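4-hydroxyphenylpyruvate dioxygenase (Pseudomonas putida, PDB 5HMQ) converts 3-dehydroshikimate to protocatechuate and water through a metal-dependent N-terminal TIM-barrel domain, fused to a dioxygenase-like C-terminal domain that lacks HPPD activity. Local coordinates at residues C[462-473]-C[485-496]; C[364-374]-C[409-417]. All coordinates share one frame; numbering follows the deposited sequence.

Contact 1: C[462-473]-C[485-496]; sequences YKSLFDFAADDE and SRALRSQCGTLR
The outermost strand of a hydroxyphenylpyruvate dioxygenase-like sheet pairs here with its hairpin partner, Ala469 donating its N-H to Arg489 O (2.7 Å, 166° at the hydrogen) and Asp471 N bonding Ala487 O. The return bond from Arg489 N to Ala469 O is weak. Farther along, Glu473 and Ser485 form a hydrogen-bonded antiparallel pair. Between these two patches the ladder is interrupted, and a side chain steps in: Asp472 turns its carboxylate back so that OD1 takes the N-H of Ala487 at 3.2 Å, met on the anti side of the carboxylate.

In this second vicinal-oxygen-chelate (VOC) unit, the chain leaves helix 455-465 and enters the edge strand through Phe468, whose ring is sandwiched. The backbone of Ser490 lies over one face and Tyr462 CD1 over the other, offset toward the rim. Leu488 CB approaches the ring edge, while Phe468 CZ touches Leu495 CD1 at 3.7 Å.

At the turn, Gln491 bends at chi2 (-62°), bringing its NE2 to Asp467 O at 2.6 Å, from above the carbonyl plane. A water bridges the same oxygen to Gln491 N, so Asp467 O accepts two bonds.

Farther along the edge strand, Asp471 holds CG anti to its own N (chi1 -172°) and offers the syn lone pair of OD2 to Arg496 NH2, at the start of strand 496-501, a 2.8 Å salt bridge. That guanidinium also binds Ala610 O and lies about 4 Å, side chain to side chain, from the magnesium ligand His445.

Contact 2: C[364-374]-C[409-417]; sequences LCATALRVKDQ and SLLYLVEQG
Two neighbouring parallel strands of the first VOC unit of the HPPD-like domain meet along five residue pairs from Ala366-Leu410 to Arg370-Val414. Their axes diverge by 25°, and the backbone bonds alternate: Thr367 gives its N-H to Leu410 O and takes that of Tyr412; Leu369 does the same with Tyr412 O (2.9 Å from Leu369 N) and Val414 N, and Val371 N follows with Val414 O. At the start, Cys365 and Ala366 both face Glu302 of strand 295-304, a classic beta bulge.

On one face of the sheet, the Tyr412 ring lies alongside the small side chains of the partner strand. Its CE2 reaches Ala366 CB at 3.4 Å, and Ala368 CB sits at the ring edge; the hydroxyl bonds to Glu302. Ala368 CB also meets Val414 CG2 at 3.7 Å. The opposite face carries Thr367, Leu369, Leu411 and Leu413, with Leu369 CD1 near Leu411 CD2 at 4.3 Å.

Beyond the strands the chemistry turns polar. Gln416 NE2 bonds Val371 O, but its OE1 is equally close to that oxygen, leaving the amide's placement doubtful. Asp373 is the N-cap of helix 374-383, and beside it Glu415 OE2 accepts the N-H of Gln374 from above the carboxylate plane, 2.6 Å long and nearly straight at 173°.

Both contacts are strand pairings in VOC units of the C-terminal domain, but they hold different sheets and different places in them. Contact 2 joins two interior strands in a regular parallel ladder, and most of its touching residues are buried. Contact 1 is an antiparallel hairpin at a sheet edge, partly open to solvent, where side-chain carboxylates, a water and a salt bridge supplement an interrupted backbone ladder; contact 2 has side-chain hydrogen bonds only past the end of its ladder, from Gln416 and to Glu415. Their centres lie 16 Å apart, yet apolar side chains meet between them: Phe466 CZ packs on Leu411 CD1 at 3.5 Å, and Leu495 CD2 approaches Leu369 CD2 at 4.2 Å.

Contact 1: C[462-473]-C[485-496]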
loop_
_atom_site.group_PDB
_atom_site.type_symbol
_atom_site.label_atom_id
_atom_site.label_comp_id
_atom_site.label_asym_id
_atom_site.label_seq_id
_atom_site.Cartn_x
_atom_site.Cartn_y
_atom_site.Cartn_z
ATOM N N TYR C 462 14.526 11.363 2.863
ATOM C CA TYR C 462 14.994 12.690 3.248
ATOM C C TYR C 462 16.030 12.626 4.365
ATOM O O TYR C 462 16.963 13.436 4.392
ATOM C CB TYR C 462 13.810 13.569 3.650
ATOM C CG TYR C 462 13.213 14.327 2.484
ATOM C CD1 TYR C 462 13.870 15.422 1.935
ATOM C CD2 TYR C 462 11.998 13.945 1.928
ATOM C CE1 TYR C 462 13.333 16.119 0.867
ATOM C CE2 TYR C 462 11.453 14.636 0.857
ATOM C CZ TYR C 462 12.125 15.723 0.333
ATOM O OH TYR C 462 11.591 16.418 -0.729
ATOM N N LYS C 463 15.883 11.683 5.301
ATOM C CA LYS C 463 16.864 11.564 6.376
ATOM C C LYS C 463 18.240 11.184 5.843
ATOM O O LYS C 463 19.259 11.696 6.319
ATOM C CB LYS C 463 16.407 10.542 7.416
ATOM C CG LYS C 463 15.444 11.076 8.456
ATOM C CD LYS C 463 15.231 10.046 9.555
ATOM C CE LYS C 463 14.518 10.643 10.757
ATOM N NZ LYS C 463 14.305 9.628 11.826
ATOM N N SER C 464 18.299 10.278 4.866
ATOM C CA SER C 464 19.595 9.781 4.417
ATOM C C SER C 464 20.202 10.649 3.317
ATOM O O SER C 464 21.336 11.116 3.453
ATOM C CB SER C 464 19.471 8.325 3.948
ATOM O OG SER C 464 18.610 8.203 2.830
ATOM N N LEU C 465 19.462 10.884 2.231
ATOM C CA LEU C 465 20.029 11.616 1.102
ATOM C C LEU C 465 20.339 13.065 1.454
ATOM O O LEU C 465 21.314 13.626 0.943
ATOM C CB LEU C 465 19.086 11.562 -0.101
ATOM C CG LEU C 465 19.214 10.354 -1.034
ATOM C CD1 LEU C 465 18.573 9.119 -0.418
ATOM C CD2 LEU C 465 18.615 10.654 -2.404
ATOM N N PHE C 466 19.527 13.691 2.303
ATOM C CA PHE C 466 19.657 15.116 2.580
ATOM C C PHE C 466 19.905 15.422 4.052
ATOM O O PHE C 466 19.928 16.600 4.433
ATOM C CB PHE C 466 18.412 15.851 2.077
ATOM C CG PHE C 466 18.206 15.725 0.598
ATOM C CD1 PHE C 466 18.920 16.524 -0.280
ATOM C CD2 PHE C 466 17.325 14.791 0.084
ATOM C CE1 PHE C 466 18.743 16.403 -1.644
ATOM C CE2 PHE C 466 17.145 14.664 -1.277
ATOM C CZ PHE C 466 17.855 15.472 -2.144
ATOM N N ASP C 467 20.093 14.397 4.885
ATOM C CA ASP C 467 20.433 14.563 6.302
ATOM C C ASP C 467 19.406 15.429 7.030
ATOM O O ASP C 467 19.753 16.284 7.847
ATOM C CB ASP C 467 21.846 15.128 6.468
ATOM C CG ASP C 467 22.405 14.904 7.862
ATOM O OD1 ASP C 467 21.932 13.975 8.549
ATOM O OD2 ASP C 467 23.322 15.651 8.267
ATOM N N PHE C 468 18.129 15.213 6.728
ATOM C CA PHE C 468 17.069 15.827 7.512
ATOM C C PHE C 468 16.923 15.118 8.856
ATOM O O PHE C 468 17.368 13.982 9.041
ATOM C CB PHE C 468 15.742 15.793 6.750
ATOM C CG PHE C 468 15.617 16.852 5.687
ATOM C CD1 PHE C 468 16.740 17.446 5.134
ATOM C CD2 PHE C 468 14.368 17.254 5.244
ATOM C CE1 PHE C 468 16.620 18.419 4.159
ATOM C CE2 PHE C 468 14.241 18.228 4.270
ATOM C CZ PHE C 468 15.370 18.811 3.727
ATOM N N ALA C 469 16.279 15.803 9.799
ATOM C CA ALA C 469 16.067 15.275 11.138
ATOM C C ALA C 469 14.585 15.316 11.486
ATOM O O ALA C 469 13.808 16.075 10.902
ATOM C CB ALA C 469 16.877 16.054 12.184
ATOM N N ALA C 470 14.207 14.484 12.455
ATOM C CA ALA C 470 12.830 14.440 12.930
ATOM C C ALA C 470 12.430 15.755 13.590
ATOM O O ALA C 470 13.246 16.444 14.209
ATOM C CB ALA C 470 12.645 13.284 13.914
ATOM N N ASP C 471 11.154 16.107 13.441
ATOM C CA ASP C 471 10.625 17.366 13.966
ATOM C C ASP C 471 9.142 17.201 14.304
ATOM O O ASP C 471 8.277 17.938 13.825
ATOM C CB ASP C 471 10.855 18.499 12.966
ATOM C CG ASP C 471 10.503 19.862 13.536
ATOM O OD1 ASP C 471 10.696 20.074 14.754
ATOM O OD2 ASP C 471 10.023 20.721 12.764
ATOM N N ASP C 472 8.828 16.211 15.126
ATOM C CA ASP C 472 7.443 15.837 15.389
ATOM C C ASP C 472 6.843 16.625 16.555
ATOM O O ASP C 472 7.557 17.201 17.378
ATOM C CB ASP C 472 7.359 14.343 15.688
ATOM C CG ASP C 472 8.182 13.514 14.712
ATOM O OD1 ASP C 472 7.939 13.610 13.493
ATOM O OD2 ASP C 472 9.091 12.791 15.171
ATOM N N GLU C 473 5.509 16.612 16.632
ATOM C CA GLU C 473 4.732 17.386 17.596
ATOM C C GLU C 473 3.642 16.505 18.182
ATOM O O GLU C 473 3.033 15.713 17.460
ATOM C CB GLU C 473 4.083 18.611 16.951
ATOM C CG GLU C 473 5.000 19.786 16.717
ATOM C CD GLU C 473 4.232 21.011 16.277
ATOM O OE1 GLU C 473 2.987 20.936 16.225
ATOM O OE2 GLU C 473 4.868 22.044 15.984
ATOM N N SER C 485 1.591 14.569 14.908
ATOM C CA SER C 485 1.774 14.951 13.512
ATOM C C SER C 485 3.263 14.952 13.190
ATOM O O SER C 485 4.035 15.651 13.853
ATOM C CB SER C 485 1.142 16.314 13.213
ATOM O OG SER C 485 1.696 17.335 14.023
ATOM N N ARG C 486 3.673 14.170 12.188
ATOM C CA ARG C 486 5.094 14.030 11.884
ATOM C C ARG C 486 5.579 15.111 10.929
ATOM O O ARG C 486 4.835 15.605 10.080
ATOM C CB ARG C 486 5.461 12.668 11.282
ATOM C CG ARG C 486 5.197 11.436 12.117
ATOM C CD ARG C 486 6.141 10.334 11.634
ATOM N NE ARG C 486 5.492 9.072 11.302
ATOM C CZ ARG C 486 6.137 8.034 10.776
ATOM N NH1 ARG C 486 7.438 8.125 10.526
ATOM N NH2 ARG C 486 5.489 6.911 10.497
ATOM N N ALA C 487 6.853 15.469 11.081
ATOM C CA ALA C 487 7.487 16.477 10.250
ATOM C C ALA C 487 8.986 16.224 10.226
ATOM O O ALA C 487 9.543 15.596 11.130
ATOM C CB ALA C 487 7.201 17.897 10.759
ATOM N N LEU C 488 9.630 16.693 9.162
ATOM C CA LEU C 488 11.079 16.651 9.042
ATOM C C LEU C 488 11.625 18.068 8.917
ATOM O O LEU C 488 10.884 19.036 8.718
ATOM C CB LEU C 488 11.516 15.790 7.851
ATOM C CG LEU C 488 11.088 14.323 7.908
ATOM C CD1 LEU C 488 11.387 13.635 6.579
ATOM C CD2 LEU C 488 11.743 13.583 9.085
ATOM N N ARG C 489 12.946 18.179 9.029
ATOM C CA ARG C 489 13.585 19.476 9.192
ATOM C C ARG C 489 15.044 19.358 8.783
ATOM O O ARG C 489 15.731 18.429 9.217
ATOM C CB ARG C 489 13.460 19.939 10.651
ATOM C CG ARG C 489 14.098 21.272 10.991
ATOM C CD ARG C 489 14.290 21.379 12.502
ATOM N NE ARG C 489 14.650 22.726 12.941
ATOM C CZ ARG C 489 15.898 23.170 13.053
ATOM N NH1 ARG C 489 16.917 22.378 12.748
ATOM N NH2 ARG C 489 16.129 24.411 13.465
ATOM N N SER C 490 15.509 20.280 7.943
ATOM C CA SER C 490 16.938 20.372 7.683
ATOM C C SER C 490 17.664 20.755 8.971
ATOM O O SER C 490 17.074 21.301 9.906
ATOM C CB SER C 490 17.228 21.384 6.575
ATOM O OG SER C 490 16.768 22.677 6.924
ATOM N N GLN C 491 18.967 20.463 9.010
ATOM C CA GLN C 491 19.726 20.636 10.248
ATOM C C GLN C 491 19.621 22.057 10.789
ATOM O O GLN C 491 19.454 22.255 11.998
ATOM C CB GLN C 491 21.189 20.250 10.031
ATOM C CG GLN C 491 21.407 18.789 9.659
ATOM C CD GLN C 491 20.947 17.831 10.744
ATOM O OE1 GLN C 491 21.018 18.139 11.932
ATOM N NE2 GLN C 491 20.481 16.655 10.335
ATOM N N CYS C 492 19.703 23.060 9.917
ATOM C CA CYS C 492 19.644 24.450 10.350
ATOM C C CYS C 492 18.266 25.075 10.163
ATOM O O CYS C 492 18.128 26.295 10.299
ATOM C CB CYS C 492 20.710 25.274 9.628
ATOM S SG CYS C 492 22.367 25.065 10.334
ATOM N N GLY C 493 17.248 24.272 9.857
ATOM C CA GLY C 493 15.873 24.725 9.910
ATOM C C GLY C 493 15.382 25.526 8.723
ATOM O O GLY C 493 14.214 25.938 8.725
ATOM N N THR C 494 16.217 25.762 7.708
ATOM C CA THR C 494 15.764 26.549 6.566
ATOM C C THR C 494 14.793 25.773 5.686
ATOM O O THR C 494 14.097 26.381 4.865
ATOM C CB THR C 494 16.955 27.025 5.729
ATOM O OG1 THR C 494 17.593 25.901 5.111
ATOM C CG2 THR C 494 17.962 27.758 6.606
ATOM N N LEU C 495 14.731 24.452 5.841
ATOM C CA LEU C 495 13.777 23.610 5.134
ATOM C C LEU C 495 12.982 22.804 6.152
ATOM O O LEU C 495 13.566 22.119 6.997
ATOM C CB LEU C 495 14.487 22.662 4.163
ATOM C CG LEU C 495 15.330 23.259 3.037
ATOM C CD1 LEU C 495 16.212 22.188 2.416
ATOM C CD2 LEU C 495 14.450 23.907 1.981
ATOM N N ARG C 496 11.656 22.886 6.070
ATOM C CA ARG C 496 10.768 22.192 6.998
ATOM C C ARG C 496 9.675 21.519 6.189
ATOM O O ARG C 496 9.059 22.146 5.322
ATOM C CB ARG C 496 10.158 23.134 8.045
ATOM C CG ARG C 496 11.167 23.929 8.856
ATOM C CD ARG C 496 10.483 24.670 10.000
ATOM N NE ARG C 496 9.970 23.783 11.040
ATOM C CZ ARG C 496 9.553 24.193 12.231
ATOM N NH1 ARG C 496 9.595 25.478 12.536
ATOM N NH2 ARG C 496 9.104 23.318 13.122
HETATM O O HOH W 1 19.865 19.099 6.806
#

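Contact 2: C[364-374]-C[409-417]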
loop_
_atom_site.group_PDB
_atom_site.type_symbol
_atom_site.label_atom_id
_atom_site.label_comp_id
_atom_site.label_asym_id
_atom_site.label_seq_id
_atom_site.Cartn_x
_atom_site.Cartn_y
_atom_site.Cartn_z
ATOM N N LEU C 364 2.686 20.258 -7.576
ATOM C CA LEU C 364 4.099 20.607 -7.493
ATOM C C LEU C 364 4.910 19.481 -8.120
ATOM O O LEU C 364 4.980 18.376 -7.573
ATOM C CB LEU C 364 4.517 20.837 -6.046
ATOM C CG LEU C 364 5.956 21.312 -5.837
ATOM C CD1 LEU C 364 6.115 22.749 -6.302
ATOM C CD2 LEU C 364 6.371 21.170 -4.383
ATOM N N CYS C 365 5.515 19.754 -9.272
ATOM C CA CYS C 365 6.295 18.746 -9.969
ATOM C C CYS C 365 7.779 18.814 -9.642
ATOM O O CYS C 365 8.510 17.876 -9.976
ATOM C CB CYS C 365 6.099 18.870 -11.484
ATOM S SG CYS C 365 6.720 20.400 -12.209
ATOM N N ALA C 366 8.244 19.889 -9.009
ATOM C CA ALA C 366 9.654 19.987 -8.664
ATOM C C ALA C 366 9.863 21.093 -7.643
ATOM O O ALA C 366 9.079 22.043 -7.561
ATOM C CB ALA C 366 10.516 20.244 -9.902
ATOM N N THR C 367 10.936 20.952 -6.868
ATOM C CA THR C 367 11.379 21.967 -5.924
ATOM C C THR C 367 12.874 22.167 -6.094
ATOM O O THR C 367 13.642 21.200 -6.032
ATOM C CB THR C 367 11.074 21.573 -4.476
ATOM O OG1 THR C 367 9.660 21.437 -4.303
ATOM C CG2 THR C 367 11.599 22.629 -3.514
ATOM N N ALA C 368 13.280 23.412 -6.328
ATOM C CA ALA C 368 14.692 23.762 -6.338
ATOM C C ALA C 368 15.116 24.169 -4.934
ATOM O O ALA C 368 14.507 25.058 -4.326
ATOM C CB ALA C 368 14.984 24.888 -7.327
ATOM N N LEU C 369 16.150 23.510 -4.423
ATOM C CA LEU C 369 16.680 23.794 -3.100
ATOM C C LEU C 369 17.944 24.635 -3.226
ATOM O O LEU C 369 18.778 24.393 -4.108
ATOM C CB LEU C 369 16.987 22.489 -2.364
ATOM C CG LEU C 369 15.922 21.401 -2.429
ATOM C CD1 LEU C 369 16.510 20.096 -1.903
ATOM C CD2 LEU C 369 14.657 21.793 -1.656
ATOM N N ARG C 370 18.095 25.612 -2.333
ATOM C CA ARG C 370 19.323 26.395 -2.276
ATOM C C ARG C 370 20.357 25.618 -1.478
ATOM O O ARG C 370 20.234 25.490 -0.258
ATOM C CB ARG C 370 19.074 27.759 -1.648
ATOM C CG ARG C 370 18.369 28.759 -2.537
ATOM C CD ARG C 370 18.661 30.174 -2.077
ATOM N NE ARG C 370 17.824 31.153 -2.760
ATOM C CZ ARG C 370 16.750 31.724 -2.223
ATOM N NH1 ARG C 370 16.377 31.418 -0.987
ATOM N NH2 ARG C 370 16.052 32.608 -2.924
ATOM N N VAL C 371 21.371 25.097 -2.157
ATOM C CA VAL C 371 22.428 24.328 -1.516
ATOM C C VAL C 371 23.734 25.097 -1.640
ATOM O O VAL C 371 24.004 25.722 -2.673
ATOM C CB VAL C 371 22.552 22.909 -2.110
ATOM C CG1 VAL C 371 21.281 22.118 -1.851
ATOM C CG2 VAL C 371 22.855 22.966 -3.601
ATOM N N LYS C 372 24.540 25.064 -0.576
ATOM C CA LYS C 372 25.822 25.758 -0.599
ATOM C C LYS C 372 26.851 25.001 -1.426
ATOM O O LYS C 372 27.599 25.609 -2.201
ATOM C CB LYS C 372 26.335 25.970 0.824
ATOM C CG LYS C 372 27.650 26.716 0.888
ATOM C CD LYS C 372 27.998 27.082 2.314
ATOM C CE LYS C 372 29.192 28.009 2.365
ATOM N NZ LYS C 372 29.168 28.845 3.595
ATOM N N ASP C 373 26.902 23.682 -1.272
ATOM C CA ASP C 373 27.844 22.828 -1.990
ATOM C C ASP C 373 27.026 21.915 -2.899
ATOM O O ASP C 373 26.509 20.884 -2.456
ATOM C CB ASP C 373 28.709 22.037 -1.011
ATOM C CG ASP C 373 29.905 21.385 -1.678
ATOM O OD1 ASP C 373 29.901 21.238 -2.917
ATOM O OD2 ASP C 373 30.858 21.022 -0.955
ATOM N N GLN C 374 26.925 22.294 -4.174
ATOM C CA GLN C 374 26.089 21.551 -5.111
ATOM C C GLN C 374 26.633 20.149 -5.362
ATOM O O GLN C 374 25.868 19.179 -5.404
ATOM C CB GLN C 374 25.972 22.329 -6.422
ATOM C CG GLN C 374 25.440 21.528 -7.592
ATOM C CD GLN C 374 25.508 22.303 -8.892
ATOM O OE1 GLN C 374 24.623 23.102 -9.201
ATOM N NE2 GLN C 374 26.570 22.078 -9.658
ATOM N N SER C 409 8.369 13.632 -8.999
ATOM C CA SER C 409 8.925 14.969 -8.861
ATOM C C SER C 409 10.443 14.962 -8.689
ATOM O O SER C 409 11.059 13.970 -8.291
ATOM C CB SER C 409 8.280 15.687 -7.674
ATOM O OG SER C 409 8.472 14.967 -6.469
ATOM N N LEU C 410 11.033 16.116 -8.997
ATOM C CA LEU C 410 12.470 16.339 -9.026
ATOM C C LEU C 410 12.885 17.313 -7.930
ATOM O O LEU C 410 12.088 18.139 -7.475
ATOM C CB LEU C 410 12.909 16.881 -10.389
ATOM C CG LEU C 410 12.594 15.998 -11.597
ATOM C CD1 LEU C 410 13.099 16.640 -12.881
ATOM C CD2 LEU C 410 13.198 14.611 -11.410
ATOM N N LEU C 411 14.145 17.209 -7.510
ATOM C CA LEU C 411 14.763 18.160 -6.588
ATOM C C LEU C 411 15.996 18.746 -7.264
ATOM O O LEU C 411 17.000 18.048 -7.440
ATOM C CB LEU C 411 15.132 17.495 -5.262
ATOM C CG LEU C 411 13.997 16.983 -4.373
ATOM C CD1 LEU C 411 14.551 16.129 -3.249
ATOM C CD2 LEU C 411 13.203 18.149 -3.807
ATOM N N TYR C 412 15.922 20.021 -7.641
ATOM C CA TYR C 412 17.055 20.692 -8.265
ATOM C C TYR C 412 18.036 21.180 -7.208
ATOM O O TYR C 412 17.641 21.715 -6.168
ATOM C CB TYR C 412 16.598 21.882 -9.107
ATOM C CG TYR C 412 15.504 21.584 -10.102
ATOM C CD1 TYR C 412 15.722 20.735 -11.177
ATOM C CD2 TYR C 412 14.260 22.186 -9.985
ATOM C CE1 TYR C 412 14.723 20.474 -12.094
ATOM C CE2 TYR C 412 13.263 21.940 -10.897
ATOM C CZ TYR C 412 13.494 21.081 -11.948
ATOM O OH TYR C 412 12.489 20.833 -12.854
ATOM N N LEU C 413 19.324 21.002 -7.486
ATOM C CA LEU C 413 20.394 21.431 -6.591
ATOM C C LEU C 413 20.969 22.731 -7.143
ATOM O O LEU C 413 21.847 22.714 -8.011
ATOM C CB LEU C 413 21.457 20.345 -6.465
ATOM C CG LEU C 413 20.912 18.960 -6.104
ATOM C CD1 LEU C 413 22.029 17.933 -6.043
ATOM C CD2 LEU C 413 20.148 19.011 -4.789
ATOM N N VAL C 414 20.480 23.859 -6.636
ATOM C CA VAL C 414 20.838 25.177 -7.148
ATOM C C VAL C 414 21.886 25.785 -6.228
ATOM O O VAL C 414 21.636 25.995 -5.034
ATOM C CB VAL C 414 19.608 26.089 -7.257
ATOM C CG1 VAL C 414 20.016 27.471 -7.744
ATOM C CG2 VAL C 414 18.580 25.473 -8.193
ATOM N N GLU C 415 23.061 26.063 -6.787
ATOM C CA GLU C 415 24.125 26.772 -6.094
ATOM C C GLU C 415 24.068 28.253 -6.453
ATOM O O GLU C 415 24.142 28.616 -7.631
ATOM C CB GLU C 415 25.488 26.173 -6.449
ATOM C CG GLU C 415 26.497 26.185 -5.309
ATOM C CD GLU C 415 27.759 25.408 -5.646
ATOM O OE1 GLU C 415 28.395 25.722 -6.675
ATOM O OE2 GLU C 415 28.105 24.473 -4.893
ATOM N N GLN C 416 23.910 29.092 -5.438
ATOM C CA GLN C 416 24.099 30.536 -5.504
ATOM C C GLN C 416 25.391 30.915 -6.229
ATOM O O GLN C 416 26.461 30.383 -5.918
ATOM C CB GLN C 416 24.103 31.122 -4.079
ATOM C CG GLN C 416 25.017 30.400 -3.057
ATOM C CD GLN C 416 24.659 28.933 -2.835
ATOM O OE1 GLN C 416 23.487 28.553 -2.874
ATOM N NE2 GLN C 416 25.675 28.100 -2.655
ATOM N N GLY C 417 25.321 31.832 -7.194
ATOM C CA GLY C 417 24.092 32.522 -7.558
ATOM C C GLY C 417 24.380 33.654 -8.529
ATOM O O GLY C 417 23.468 34.328 -9.005
#